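Local coordinates for enterotoxin type A (Staphylococcus aureus, PDB 1DYQ), which is, in its natural form, a superantigen that binds MHC class II, partly through zinc, and T-cell receptors, activating T cells and causing food poisoning, at residues 155-158 with 159-163. The protein carries 3 engineered substitutions. Residues are numbered along the deposited sequence; the frame is centred on the assembly and turned at random.
Sequences ELDL and QARRY
Asp157 sets CG opposite its backbone N and beside its carbonyl carbon (chi1 -162°), while Arg161, one helical turn later, starts beside its backbone N (chi1 -57°) and runs extended from CG to NE, bringing the guanidinium edge up to the carboxylate. The grip is side-on and two-pronged. Arg161 NE reaches Asp157 OD1 at 3.0 Å, almost straight and in the guanidinium plane, and NH2 of Arg161 meets the syn lone pair of Asp157 OD2 at 2.9 Å on a more bent path; the carboxylate and guanidinium planes stand 53° apart. Tyr214 also bonds OD2 and Tyr171 holds NH1 of Arg161, so this buried i to i+4 salt bridge is fixed at both ends.

Elsewhere on the turn, Gln159 lies alongside Glu155, and its NE2 donates to Glu155 O at 3.1 Å from above the carbonyl plane; the helical bond from Gln159 N to that oxygen is weak, at 3.5 Å. Gln159 OE1 accepts from the backbone N of Lys145, and Glu155 OE1 forms a salt bridge with Lys148.

This is the central helix 153-168 of the beta-grasp domain: Asp157 and Ala160 rest on strand 182-188, Leu158 meets Tyr31 of helix 23-32, and Tyr89 of strand 86-91 touches Glu155, Leu158 and Gln159.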
ATOM      1  N   GLU A 155      -2.172  -2.098   3.378  1.00 10.14           N
ATOM      2  CA  GLU A 155      -2.693  -3.432   3.159  1.00 10.71           C
ATOM      3  C   GLU A 155      -3.935  -3.414   2.240  1.00 11.73           C
ATOM      4  O   GLU A 155      -4.072  -4.269   1.399  1.00 11.30           O
ATOM      5  CB  GLU A 155      -3.005  -4.143   4.472  1.00 11.38           C
ATOM      6  CG  GLU A 155      -3.700  -5.477   4.325  1.00 11.15           C
ATOM      7  CD  GLU A 155      -3.826  -6.258   5.604  1.00 14.60           C
ATOM      8  OE1 GLU A 155      -3.062  -6.002   6.565  1.00 14.04           O
ATOM      9  OE2 GLU A 155      -4.717  -7.147   5.679  1.00 15.73           O
ATOM     10  N   LEU A 156      -4.804  -2.447   2.502  1.00 11.98           N
ATOM     11  CA  LEU A 156      -6.040  -2.336   1.706  1.00 10.92           C
ATOM     12  C   LEU A 156      -5.760  -1.789   0.314  1.00 10.14           C
ATOM     13  O   LEU A 156      -6.310  -2.349  -0.667  1.00 12.48           O
ATOM     14  CB  LEU A 156      -7.025  -1.388   2.401  1.00 12.46           C
ATOM     15  CG  LEU A 156      -7.425  -1.789   3.833  1.00 14.19           C
ATOM     16  CD1 LEU A 156      -8.376  -0.742   4.386  1.00 14.86           C
ATOM     17  CD2 LEU A 156      -8.022  -3.180   3.870  1.00 16.96           C
ATOM     18  N   ASP A 157      -4.888  -0.815   0.192  1.00 11.21           N
ATOM     19  CA  ASP A 157      -4.587  -0.194  -1.106  1.00 11.06           C
ATOM     20  C   ASP A 157      -3.836  -1.129  -2.015  1.00 12.32           C
ATOM     21  O   ASP A 157      -4.116  -1.219  -3.214  1.00 11.43           O
ATOM     22  CB  ASP A 157      -3.815   1.106  -0.827  1.00 11.28           C
ATOM     23  CG  ASP A 157      -3.786   2.079  -1.981  1.00 13.30           C
ATOM     24  OD1 ASP A 157      -4.677   1.980  -2.872  1.00 13.03           O
ATOM     25  OD2 ASP A 157      -2.890   2.948  -2.021  1.00 12.24           O
ATOM     26  N   LEU A 158      -2.898  -1.939  -1.492  1.00 12.35           N
ATOM     27  CA  LEU A 158      -2.222  -2.934  -2.324  1.00 10.29           C
ATOM     28  C   LEU A 158      -3.235  -3.906  -2.922  1.00 10.77           C
ATOM     29  O   LEU A 158      -3.161  -4.269  -4.097  1.00 12.44           O
ATOM     30  CB  LEU A 158      -1.175  -3.686  -1.482  1.00 12.22           C
ATOM     31  CG  LEU A 158       0.072  -2.858  -1.135  1.00 11.79           C
ATOM     32  CD1 LEU A 158       0.915  -3.651  -0.098  1.00 13.13           C
ATOM     33  CD2 LEU A 158       0.893  -2.586  -2.390  1.00 12.18           C
ATOM     34  N   GLN A 159      -4.186  -4.365  -2.095  1.00 11.20           N
ATOM     35  CA  GLN A 159      -5.154  -5.334  -2.592  1.00 12.45           C
ATOM     36  C   GLN A 159      -6.075  -4.666  -3.627  1.00 11.72           C
ATOM     37  O   GLN A 159      -6.292  -5.301  -4.676  1.00 13.31           O
ATOM     38  CB  GLN A 159      -5.994  -5.945  -1.492  1.00 12.05           C
ATOM     39  CG  GLN A 159      -5.226  -6.838  -0.512  1.00 13.54           C
ATOM     40  CD  GLN A 159      -6.200  -7.279   0.605  1.00 12.46           C
ATOM     41  OE1 GLN A 159      -7.039  -8.132   0.346  1.00 13.83           O
ATOM     42  NE2 GLN A 159      -6.008  -6.715   1.767  1.00 13.33           N
ATOM     43  N   ALA A 160      -6.492  -3.457  -3.347  1.00 12.32           N
ATOM     44  CA  ALA A 160      -7.425  -2.790  -4.300  1.00 12.39           C
ATOM     45  C   ALA A 160      -6.774  -2.506  -5.624  1.00 13.25           C
ATOM     46  O   ALA A 160      -7.314  -2.856  -6.686  1.00 12.74           O
ATOM     47  CB  ALA A 160      -7.979  -1.513  -3.680  1.00 11.43           C
ATOM     48  N   ARG A 161      -5.530  -1.965  -5.603  1.00 11.85           N
ATOM     49  CA  ARG A 161      -4.884  -1.655  -6.874  1.00 12.58           C
ATOM     50  C   ARG A 161      -4.449  -2.862  -7.636  1.00 11.62           C
ATOM     51  O   ARG A 161      -4.422  -2.822  -8.880  1.00 12.44           O
ATOM     52  CB  ARG A 161      -3.716  -0.669  -6.650  1.00 12.44           C
ATOM     53  CG  ARG A 161      -4.156   0.612  -5.970  1.00  9.87           C
ATOM     54  CD  ARG A 161      -3.191   1.751  -6.313  1.00  9.04           C
ATOM     55  NE  ARG A 161      -3.186   2.757  -5.302  1.00 10.96           N
ATOM     56  CZ  ARG A 161      -2.558   3.932  -5.332  1.00 12.45           C
ATOM     57  NH1 ARG A 161      -1.921   4.324  -6.426  1.00 12.75           N
ATOM     58  NH2 ARG A 161      -2.562   4.713  -4.259  1.00 11.11           N
ATOM     59  N   ARG A 162      -4.182  -4.013  -7.001  1.00 11.88           N
ATOM     60  CA  ARG A 162      -3.847  -5.224  -7.720  1.00 12.82           C
ATOM     61  C   ARG A 162      -5.066  -5.673  -8.573  1.00 13.81           C
ATOM     62  O   ARG A 162      -4.905  -5.937  -9.743  1.00 13.87           O
ATOM     63  CB  ARG A 162      -3.453  -6.381  -6.808  1.00 13.64           C
ATOM     64  CG  ARG A 162      -3.130  -7.667  -7.565  1.00 13.59           C
ATOM     65  CD  ARG A 162      -2.582  -8.743  -6.602  1.00 14.81           C
ATOM     66  NE  ARG A 162      -1.217  -8.363  -6.241  1.00 15.15           N
ATOM     67  CZ  ARG A 162      -0.155  -8.505  -7.007  1.00 15.18           C
ATOM     68  NH1 ARG A 162      -0.219  -9.067  -8.193  1.00 15.77           N
ATOM     69  NH2 ARG A 162       1.016  -8.014  -6.571  1.00 17.08           N
ATOM     70  N   TYR A 163      -6.238  -5.517  -7.948  1.00 12.90           N
ATOM     71  CA  TYR A 163      -7.487  -5.833  -8.696  1.00 15.32           C
ATOM     72  C   TYR A 163      -7.699  -4.817  -9.800  1.00 13.58           C
ATOM     73  O   TYR A 163      -8.103  -5.242 -10.925  1.00 14.83           O
ATOM     74  CB  TYR A 163      -8.658  -5.814  -7.702  1.00 14.77           C
ATOM     75  CG  TYR A 163     -10.018  -5.910  -8.413  1.00 16.51           C
ATOM     76  CD1 TYR A 163     -10.457  -7.104  -8.921  1.00 21.13           C
ATOM     77  CD2 TYR A 163     -10.769  -4.755  -8.553  1.00 18.82           C
ATOM     78  CE1 TYR A 163     -11.694  -7.173  -9.576  1.00 21.59           C
ATOM     79  CE2 TYR A 163     -11.997  -4.819  -9.237  1.00 22.89           C
ATOM     80  CZ  TYR A 163     -12.426  -6.021  -9.715  1.00 22.96           C
ATOM     81  OH  TYR A 163     -13.664  -6.088 -10.355  1.00 25.89           O
TER